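Local atomic coordinates of SusD superfamily protein (Bacteroides fragilis NCTC 9343, PDB entry 3NQP), a protein that probably binds glycans at the bacterial outer membrane, as a SusD-family protein thought to assist in capturing sugars for uptake. Residues R124-F129 with Q169-L174; Y135-L140 with R160-V166. One frame throughout, in Å; residues are numbered along the deposited sequence. Where two conformers were deposited one is given.

Contact 1: residues R124-F129 with Q169-L174; sequences RAFYYF and QIKSDL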
ATOM      1  N   ARG A 124      -4.896 -14.219  -7.228  1.00 11.87           N
ATOM      2  CA  ARG A 124      -5.363 -13.806  -8.546  1.00 11.64           C
ATOM      3  C   ARG A 124      -6.323 -12.607  -8.393  1.00 11.67           C
ATOM      4  O   ARG A 124      -6.247 -11.657  -9.182  1.00 12.61           O
ATOM      5  CB  ARG A 124      -6.037 -14.913  -9.327  1.00 11.76           C
ATOM      6  CG  ARG A 124      -6.254 -14.536 -10.780  1.00 12.71           C
ATOM      7  CD  ARG A 124      -6.569 -15.797 -11.606  1.00 14.13           C
ATOM      8  NE  ARG A 124      -7.881 -16.344 -11.257  1.00 16.37           N
ATOM      9  CZ  ARG A 124      -8.415 -17.424 -11.828  1.00 15.13           C
ATOM     10  NH1 ARG A 124      -7.739 -18.098 -12.756  1.00 16.51           N
ATOM     11  NH2 ARG A 124      -9.628 -17.820 -11.491  1.00 18.34           N
ATOM     12  N   ALA A 125      -7.161 -12.626  -7.358  1.00 12.26           N
ATOM     13  CA  ALA A 125      -7.952 -11.460  -6.990  1.00 12.53           C
ATOM     14  C   ALA A 125      -7.058 -10.239  -6.694  1.00 12.06           C
ATOM     15  O   ALA A 125      -7.368  -9.117  -7.067  1.00 10.90           O
ATOM     16  CB  ALA A 125      -8.816 -11.762  -5.744  1.00 11.38           C
ATOM     17  N   PHE A 126      -5.999 -10.466  -5.926  1.00 11.65           N
ATOM     18  CA  PHE A 126      -5.113  -9.404  -5.521  1.00 14.50           C
ATOM     19  C   PHE A 126      -4.549  -8.667  -6.732  1.00 12.28           C
ATOM     20  O   PHE A 126      -4.584  -7.447  -6.791  1.00 12.43           O
ATOM     21  CB  PHE A 126      -3.989  -9.971  -4.668  1.00 13.45           C
ATOM     22  CG  PHE A 126      -2.953  -8.969  -4.304  1.00 11.58           C
ATOM     23  CD1 PHE A 126      -3.116  -8.177  -3.189  1.00 17.27           C
ATOM     24  CD2 PHE A 126      -1.818  -8.829  -5.067  1.00 19.13           C
ATOM     25  CE1 PHE A 126      -2.167  -7.262  -2.845  1.00 14.89           C
ATOM     26  CE2 PHE A 126      -0.850  -7.905  -4.732  1.00 21.81           C
ATOM     27  CZ  PHE A 126      -1.033  -7.114  -3.611  1.00 17.56           C
ATOM     28  N   TYR A 127      -3.993  -9.416  -7.670  1.00 11.19           N
ATOM     29  CA  TYR A 127      -3.399  -8.819  -8.834  1.00 13.66           C
ATOM     30  C   TYR A 127      -4.469  -8.128  -9.675  1.00 13.23           C
ATOM     31  O   TYR A 127      -4.291  -7.006 -10.101  1.00  9.46           O
ATOM     32  CB  TYR A 127      -2.686  -9.866  -9.680  1.00 13.29           C
ATOM     33  CG  TYR A 127      -1.319 -10.296  -9.164  1.00 14.02           C
ATOM     34  CD1 TYR A 127      -0.279  -9.376  -8.969  1.00 13.01           C
ATOM     35  CD2 TYR A 127      -1.045 -11.627  -8.928  1.00 18.36           C
ATOM     36  CE1 TYR A 127       1.004  -9.790  -8.529  1.00 18.27           C
ATOM     37  CE2 TYR A 127       0.233 -12.048  -8.505  1.00 18.22           C
ATOM     38  CZ  TYR A 127       1.245 -11.149  -8.321  1.00 18.38           C
ATOM     39  OH  TYR A 127       2.490 -11.619  -7.913  1.00 15.03           O
ATOM     40  N   TYR A 128      -5.594  -8.787  -9.898  1.00 10.39           N
ATOM     41  CA  TYR A 128      -6.616  -8.156 -10.730  1.00 12.17           C
ATOM     42  C   TYR A 128      -7.223  -6.895 -10.109  1.00 11.41           C
ATOM     43  O   TYR A 128      -7.716  -6.037 -10.833  1.00 16.72           O
ATOM     44  CB  TYR A 128      -7.701  -9.163 -11.150  1.00 12.20           C
ATOM     45  CG  TYR A 128      -7.333  -9.881 -12.447  1.00  9.23           C
ATOM     46  CD1 TYR A 128      -7.274  -9.198 -13.668  1.00 17.30           C
ATOM     47  CD2 TYR A 128      -7.021 -11.200 -12.443  1.00 11.11           C
ATOM     48  CE1 TYR A 128      -6.908  -9.845 -14.861  1.00 16.10           C
ATOM     49  CE2 TYR A 128      -6.692 -11.879 -13.634  1.00 13.05           C
ATOM     50  CZ  TYR A 128      -6.640 -11.200 -14.838  1.00 21.96           C
ATOM     51  OH  TYR A 128      -6.316 -11.891 -16.004  1.00 20.58           O
ATOM     52  N   PHE A 129      -7.194  -6.784  -8.783  1.00 11.53           N
ATOM     53  CA  PHE A 129      -7.741  -5.613  -8.086  1.00 13.06           C
ATOM     54  C   PHE A 129      -6.797  -4.408  -8.251  1.00 11.88           C
ATOM     55  O   PHE A 129      -7.275  -3.274  -8.412  1.00 12.70           O
ATOM     56  CB  PHE A 129      -8.014  -5.937  -6.610  1.00 12.17           C
ATOM     57  CG  PHE A 129      -8.627  -4.801  -5.806  1.00  9.60           C
ATOM     58  CD1 PHE A 129      -9.720  -4.096  -6.261  1.00 13.19           C
ATOM     59  CD2 PHE A 129      -8.097  -4.466  -4.558  1.00 13.51           C
ATOM     60  CE1 PHE A 129     -10.279  -3.081  -5.500  1.00 12.65           C
ATOM     61  CE2 PHE A 129      -8.633  -3.461  -3.792  1.00 12.23           C
ATOM     62  CZ  PHE A 129      -9.754  -2.757  -4.268  1.00 17.55           C
ATOM     63  N   GLN A 169     -14.954 -11.095 -11.822  1.00 11.98           N
ATOM     64  CA  GLN A 169     -13.969 -12.126 -11.702  1.00 13.64           C
ATOM     65  C   GLN A 169     -13.238 -12.032 -10.387  1.00 11.86           C
ATOM     66  O   GLN A 169     -12.966 -13.057  -9.742  1.00 13.18           O
ATOM     67  CB  GLN A 169     -12.928 -12.021 -12.808  1.00 14.66           C
ATOM     68  CG  GLN A 169     -11.880 -13.157 -12.754  1.00 11.49           C
ATOM     69  CD  GLN A 169     -12.491 -14.533 -12.925  1.00 21.69           C
ATOM     70  OE1 GLN A 169     -13.416 -14.716 -13.708  1.00 21.59           O
ATOM     71  NE2 GLN A 169     -11.963 -15.517 -12.191  1.00 19.33           N
ATOM     72  N   ILE A 170     -12.873 -10.798 -10.028  1.00 11.44           N
ATOM     73  CA  ILE A 170     -12.214 -10.564  -8.753  1.00 12.97           C
ATOM     74  C   ILE A 170     -13.080 -11.157  -7.626  1.00 11.88           C
ATOM     75  O   ILE A 170     -12.610 -11.880  -6.767  1.00 14.93           O
ATOM     76  CB  ILE A 170     -11.969  -9.079  -8.512  1.00 10.64           C
ATOM     77  CG1 ILE A 170     -10.837  -8.549  -9.399  1.00 15.56           C
ATOM     78  CG2 ILE A 170     -11.614  -8.847  -7.094  1.00 10.36           C
ATOM     79  CD1 ILE A 170     -10.723  -6.990  -9.369  1.00 11.84           C
ATOM     80  N   LYS A 171     -14.354 -10.822  -7.615  1.00 14.40           N
ATOM     81  CA  LYS A 171     -15.227 -11.271  -6.532  1.00 13.64           C
ATOM     82  C   LYS A 171     -15.467 -12.802  -6.590  1.00 14.47           C
ATOM     83  O   LYS A 171     -15.512 -13.470  -5.556  1.00 14.78           O
ATOM     84  CB  LYS A 171     -16.537 -10.470  -6.558  1.00 14.24           C
ATOM     85  CG  LYS A 171     -16.337  -9.005  -6.040  1.00 12.88           C
ATOM     86  CD  LYS A 171     -17.577  -8.123  -6.148  1.00 14.65           C
ATOM     87  CE  LYS A 171     -17.413  -6.723  -5.539  1.00 16.25           C
ATOM     88  NZ  LYS A 171     -18.627  -5.852  -5.790  1.00 10.16           N
ATOM     89  N   SER A 172     -15.589 -13.367  -7.787  1.00 15.05           N
ATOM     90  CA  SER A 172     -15.678 -14.824  -7.900  1.00 15.85           C
ATOM     91  C   SER A 172     -14.451 -15.486  -7.286  1.00 15.50           C
ATOM     92  O   SER A 172     -14.561 -16.437  -6.497  1.00 15.95           O
ATOM     93  CB  SER A 172     -15.812 -15.210  -9.359  1.00 16.50           C
ATOM     94  OG  SER A 172     -15.807 -16.603  -9.474  1.00 17.30           O
ATOM     95  N   ASP A 173     -13.274 -14.931  -7.590  1.00 13.54           N
ATOM     96  CA  ASP A 173     -12.011 -15.448  -7.032  1.00 12.57           C
ATOM     97  C   ASP A 173     -11.890 -15.301  -5.541  1.00 14.99           C
ATOM     98  O   ASP A 173     -11.354 -16.182  -4.880  1.00 13.46           O
ATOM     99  CB  ASP A 173     -10.773 -14.852  -7.742  1.00 14.28           C
ATOM    100  CG  ASP A 173     -10.563 -15.438  -9.141  1.00 15.98           C
ATOM    101  OD1 ASP A 173     -11.157 -16.511  -9.425  1.00 17.53           O
ATOM    102  OD2 ASP A 173      -9.814 -14.833  -9.944  1.00 17.67           O
ATOM    103  N   LEU A 174     -12.397 -14.202  -4.993  1.00 13.66           N
ATOM    104  CA  LEU A 174     -12.328 -14.041  -3.547  1.00 14.03           C
ATOM    105  C   LEU A 174     -13.227 -15.091  -2.867  1.00 14.73           C
ATOM    106  O   LEU A 174     -12.845 -15.695  -1.862  1.00 13.43           O
ATOM    107  CB  LEU A 174     -12.762 -12.650  -3.142  1.00 10.95           C
ATOM    108  CG  LEU A 174     -11.761 -11.534  -3.509  1.00 13.32           C
ATOM    109  CD1 LEU A 174     -12.405 -10.122  -3.389  1.00 14.18           C
ATOM    110  CD2 LEU A 174     -10.493 -11.629  -2.662  1.00 12.25           C
TER
HETATM  111  O   HOH W   1      -9.518 -12.021 -10.025  1.00 17.78           O
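Arg124 and Asp173 form a buried salt bridge between two nearly antiparallel helices, whose local axes come within 8.7 Å at 157°. The grip is side-on and two-pronged, with the two planes tilted against each other: NE of Arg124 meets OD2 of Asp173 from above the carboxylate plane at 2.8 Å, while its NH2 reaches OD1 of Asp173 on the syn side at 2.9 Å, almost straight at the hydrogen (174°). A bend at chi3 (69°) turns the guanidinium edge to the carboxylate. Gln169 NE2, one turn before Asp173, donates to OD2 from the opposite face to NE, and a water donates too, so OD2 accepts from three donors.

Apolar packing fills the rest. Ala125, its CA 4.7 Å from that of Ile170, sits at the closest backbone approach, with CB 3.5 Å from CD2 of Leu174. Ile170 sets CG1 against CB of Tyr128 at 3.6 Å and CD1 over the backbone at CA of Phe129.

The pair joins helix 110-135 to helix 163-181 within the SusD-like N-terminal region. Asn96 of helix 89-102 takes Arg124 NH1, and Phe129 and Leu174 both touch Leu206 of helix 200-216.

Contact 2: residues Y135-L140 with R160-V166; sequences YGGVPL and RSTPKEV
Gly137 and Pro163 bring their CA atoms within 4.3 Å where the chain leaves one helix at Gly136, with positive phi (79°), runs extended through Val138, and passes beside the residues that lead into the next helix. A backbone bond runs from Ser161 N to Val138 O at 2.9 Å, with the donor well above the carbonyl plane. Gly137 CA sits only 3.0 Å from Ser161 O, a closeness that a residue without a side chain permits.

Arg160 carries the polar side of the contact. Its CG passes CD of Pro139 at 4.0 Å, the two side chains crossing at a slant, and a bend at chi3 (67°) then brings the guanidinium edge-on to the turn. NE and NH2 both donate to the carbonyl oxygen of Gly137, at 2.8 Å and 2.9 Å respectively. NH2 comes nearly in line with the C=O (162°) and NE stands above the carbonyl plane, while the oxygen lies near the guanidinium plane; two bonds to one atom thus tie the side chain to the 135-140 turn. NH1 is held by Glu508 O and Thr510 OG1 near the C terminus.

Val166 makes the apolar part: its CG2 meets CG2 of Val138 at 3.9 Å, the side chains crossing at about a right angle, and also touches CG of Leu140. Leu140 CD1 reaches between OG of Ser161 and O of Glu165. A water joins Leu140 N to Ser161 OG. Pro163 lays CG against the backbone N of Gly137 at 3.6 Å.

Thr162 and Glu165 make the capping box that starts helix 163-181, and Asp221 also bonds to Thr162 OG1. The contact joins the loop leaving helix 110-135 to that first turn, with Val138 and Leu140 packed on Tyr128 and Pro163 on Tyr132 of the former helix.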
ATOM      1  N   TYR A 135      -6.229   0.592 -14.061  1.00 11.28           N
ATOM      2  CA  TYR A 135      -6.636   0.654 -15.480  1.00 12.79           C
ATOM      3  C   TYR A 135      -8.139   0.567 -15.716  1.00 13.87           C
ATOM      4  O   TYR A 135      -8.577   0.905 -16.817  1.00 11.17           O
ATOM      5  CB  TYR A 135      -5.991  -0.502 -16.258  1.00 13.04           C
ATOM      6  CG  TYR A 135      -4.493  -0.433 -16.305  1.00 14.99           C
ATOM      7  CD1 TYR A 135      -3.854   0.507 -17.081  1.00 16.97           C
ATOM      8  CD2 TYR A 135      -3.710  -1.297 -15.540  1.00 14.79           C
ATOM      9  CE1 TYR A 135      -2.474   0.604 -17.096  1.00 14.05           C
ATOM     10  CE2 TYR A 135      -2.332  -1.216 -15.558  1.00 14.05           C
ATOM     11  CZ  TYR A 135      -1.712  -0.276 -16.342  1.00 16.51           C
ATOM     12  OH  TYR A 135      -0.338  -0.186 -16.371  1.00 12.95           O
ATOM     13  N   GLY A 136      -8.913   0.084 -14.734  1.00 10.72           N
ATOM     14  CA  GLY A 136     -10.324  -0.210 -14.961  1.00 14.93           C
ATOM     15  C   GLY A 136     -10.478  -1.539 -15.689  1.00 13.83           C
ATOM     16  O   GLY A 136     -10.170  -2.608 -15.153  1.00 11.71           O
ATOM     17  N   GLY A 137     -10.909  -1.481 -16.938  1.00 13.71           N
ATOM     18  CA  GLY A 137     -10.919  -2.658 -17.763  1.00 13.65           C
ATOM     19  C   GLY A 137      -9.531  -3.072 -18.244  1.00 14.92           C
ATOM     20  O   GLY A 137      -8.720  -2.227 -18.613  1.00 16.46           O
ATOM     21  N   VAL A 138      -9.274  -4.377 -18.195  1.00 15.68           N
ATOM     22  CA  VAL A 138      -8.026  -4.996 -18.656  1.00 15.98           C
ATOM     23  C   VAL A 138      -8.364  -6.359 -19.264  1.00 16.14           C
ATOM     24  O   VAL A 138      -9.457  -6.895 -19.017  1.00 16.04           O
ATOM     25  CB  VAL A 138      -7.021  -5.248 -17.499  1.00 17.95           C
ATOM     26  CG1 VAL A 138      -6.523  -3.908 -16.866  1.00 11.09           C
ATOM     27  CG2 VAL A 138      -7.610  -6.239 -16.474  1.00 15.28           C
ATOM     28  N   PRO A 139      -7.441  -6.947 -20.045  1.00 15.12           N
ATOM     29  CA  PRO A 139      -7.679  -8.302 -20.567  1.00 15.80           C
ATOM     30  C   PRO A 139      -7.911  -9.288 -19.440  1.00 16.37           C
ATOM     31  O   PRO A 139      -7.216  -9.216 -18.422  1.00 15.58           O
ATOM     32  CB  PRO A 139      -6.364  -8.636 -21.271  1.00 16.71           C
ATOM     33  CG  PRO A 139      -5.766  -7.328 -21.622  1.00 18.42           C
ATOM     34  CD  PRO A 139      -6.146  -6.412 -20.502  1.00 14.19           C
ATOM     35  N   LEU A 140      -8.891 -10.180 -19.571  1.00 15.20           N
ATOM     36  CA  LEU A 140      -9.111 -11.191 -18.539  1.00 19.04           C
ATOM     37  C   LEU A 140      -8.469 -12.517 -18.947  1.00 22.53           C
ATOM     38  O   LEU A 140      -9.123 -13.373 -19.568  1.00 18.24           O
ATOM     39  CB  LEU A 140     -10.608 -11.408 -18.249  1.00 19.34           C
ATOM     40  CG  LEU A 140     -11.261 -10.515 -17.228  1.00 22.79           C
ATOM     41  CD1 LEU A 140     -12.781 -10.850 -17.145  1.00 23.98           C
ATOM     42  CD2 LEU A 140     -10.510 -10.628 -15.820  1.00 14.07           C
ATOM     43  N   ARG A 160      -9.406  -5.722 -23.869  1.00 18.14           N
ATOM     44  CA  ARG A 160      -9.708  -5.391 -22.493  1.00 16.18           C
ATOM     45  C   ARG A 160     -11.156  -5.737 -22.185  1.00 15.75           C
ATOM     46  O   ARG A 160     -12.035  -5.325 -22.892  1.00 15.92           O
ATOM     47  CB  ARG A 160      -9.459  -3.911 -22.257  1.00 12.85           C
ATOM     48  CG  ARG A 160      -8.028  -3.518 -22.545  1.00 11.67           C
ATOM     49  CD  ARG A 160      -7.783  -2.016 -22.504  1.00 18.22           C
ATOM     50  NE  ARG A 160      -7.923  -1.417 -21.185  1.00 14.17           N
ATOM     51  CZ  ARG A 160      -7.400  -0.240 -20.848  1.00 18.13           C
ATOM     52  NH1 ARG A 160      -6.696   0.477 -21.705  1.00 18.72           N
ATOM     53  NH2 ARG A 160      -7.587   0.240 -19.637  1.00 13.21           N
ATOM     54  N   SER A 161     -11.406  -6.475 -21.104  1.00 18.32           N
ATOM     55  CA  SER A 161     -12.778  -6.663 -20.608  1.00 19.08           C
ATOM     56  C   SER A 161     -13.203  -5.398 -19.871  1.00 20.17           C
ATOM     57  O   SER A 161     -12.339  -4.603 -19.478  1.00 18.52           O
ATOM     58  CB  SER A 161     -12.868  -7.834 -19.656  1.00 19.00           C
ATOM     59  OG  SER A 161     -12.722  -9.054 -20.347  1.00 19.51           O
ATOM     60  N   THR A 162     -14.514  -5.206 -19.674  1.00 16.32           N
ATOM     61  CA  THR A 162     -14.983  -3.993 -18.987  1.00 17.68           C
ATOM     62  C   THR A 162     -14.665  -4.030 -17.467  1.00 15.97           C
ATOM     63  O   THR A 162     -14.430  -5.119 -16.894  1.00 10.96           O
ATOM     64  CB  THR A 162     -16.480  -3.811 -19.131  1.00 15.31           C
ATOM     65  OG1 THR A 162     -17.133  -4.808 -18.355  1.00 19.06           O
ATOM     66  CG2 THR A 162     -16.969  -3.878 -20.680  1.00 18.06           C
ATOM     67  N   PRO A 163     -14.658  -2.858 -16.800  1.00 15.73           N
ATOM     68  CA  PRO A 163     -14.456  -2.899 -15.341  1.00 15.33           C
ATOM     69  C   PRO A 163     -15.412  -3.862 -14.606  1.00 15.33           C
ATOM     70  O   PRO A 163     -14.981  -4.652 -13.743  1.00 15.94           O
ATOM     71  CB  PRO A 163     -14.730  -1.469 -14.899  1.00 15.89           C
ATOM     72  CG  PRO A 163     -14.276  -0.665 -16.064  1.00 15.94           C
ATOM     73  CD  PRO A 163     -14.723  -1.482 -17.295  1.00 16.77           C
ATOM     74  N   LYS A 164     -16.700  -3.803 -14.925  0.50 15.76           N
ATOM     75  CA  LYS A 164     -17.648  -4.739 -14.311  0.50 15.69           C
ATOM     76  C   LYS A 164     -17.255  -6.198 -14.513  0.50 15.31           C
ATOM     77  O   LYS A 164     -17.338  -6.993 -13.567  0.50 16.63           O
ATOM     78  CB  LYS A 164     -19.081  -4.525 -14.811  0.50 15.55           C
ATOM     79  CG  LYS A 164     -20.046  -5.624 -14.349  0.50 17.98           C
ATOM     80  CD  LYS A 164     -20.331  -5.577 -12.852  0.50 21.28           C
ATOM     81  CE  LYS A 164     -21.629  -6.356 -12.530  0.50 25.80           C
ATOM     82  NZ  LYS A 164     -21.944  -6.480 -11.085  0.50 14.77           N
ATOM     83  N   GLU A 165     -16.850  -6.565 -15.735  1.00 15.91           N
ATOM     84  CA  GLU A 165     -16.440  -7.950 -16.003  1.00 13.44           C
ATOM     85  C   GLU A 165     -15.219  -8.327 -15.153  1.00 12.55           C
ATOM     86  O   GLU A 165     -15.172  -9.438 -14.625  1.00 13.78           O
ATOM     87  CB  GLU A 165     -16.120  -8.175 -17.470  1.00 16.79           C
ATOM     88  CG  GLU A 165     -17.366  -8.114 -18.371  1.00 14.74           C
ATOM     89  CD  GLU A 165     -17.027  -8.123 -19.848  1.00 25.11           C
ATOM     90  OE1 GLU A 165     -16.108  -7.450 -20.294  1.00 16.34           O
ATOM     91  OE2 GLU A 165     -17.726  -8.804 -20.584  1.00 25.16           O
ATOM     92  N   VAL A 166     -14.243  -7.409 -15.049  1.00 13.57           N
ATOM     93  CA  VAL A 166     -13.013  -7.644 -14.234  1.00 15.55           C
ATOM     94  C   VAL A 166     -13.389  -7.831 -12.752  1.00 13.81           C
ATOM     95  O   VAL A 166     -12.884  -8.749 -12.068  1.00 13.74           O
ATOM     96  CB  VAL A 166     -11.986  -6.517 -14.412  1.00 12.80           C
ATOM     97  CG1 VAL A 166     -10.812  -6.664 -13.468  1.00 10.28           C
ATOM     98  CG2 VAL A 166     -11.493  -6.473 -15.900  1.00  9.75           C
TER
HETATM   99  O   HOH W   2     -10.598  -9.753 -21.897  1.00 15.84           O

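In the fold
From the N terminus, helix 110-135 first supplies residues 124-129 and ends at Tyr135. The chain then turns through 135-140, crosses a region that includes the unmodelled residues 144-155, and returns at 160-166 to begin helix 163-181, which supplies 169-174. Contact 2 therefore closes the shorter loop, and contact 1 encloses it with a wider one, so the two are nested and do not cross. Tyr128 links them: its ring meets the backbone O of Pro139 and its OH bonds to Arg141 O. Gln169 CB also touches Leu140 CD2. Together they fasten the two helices to each other at one level and at the connection between them.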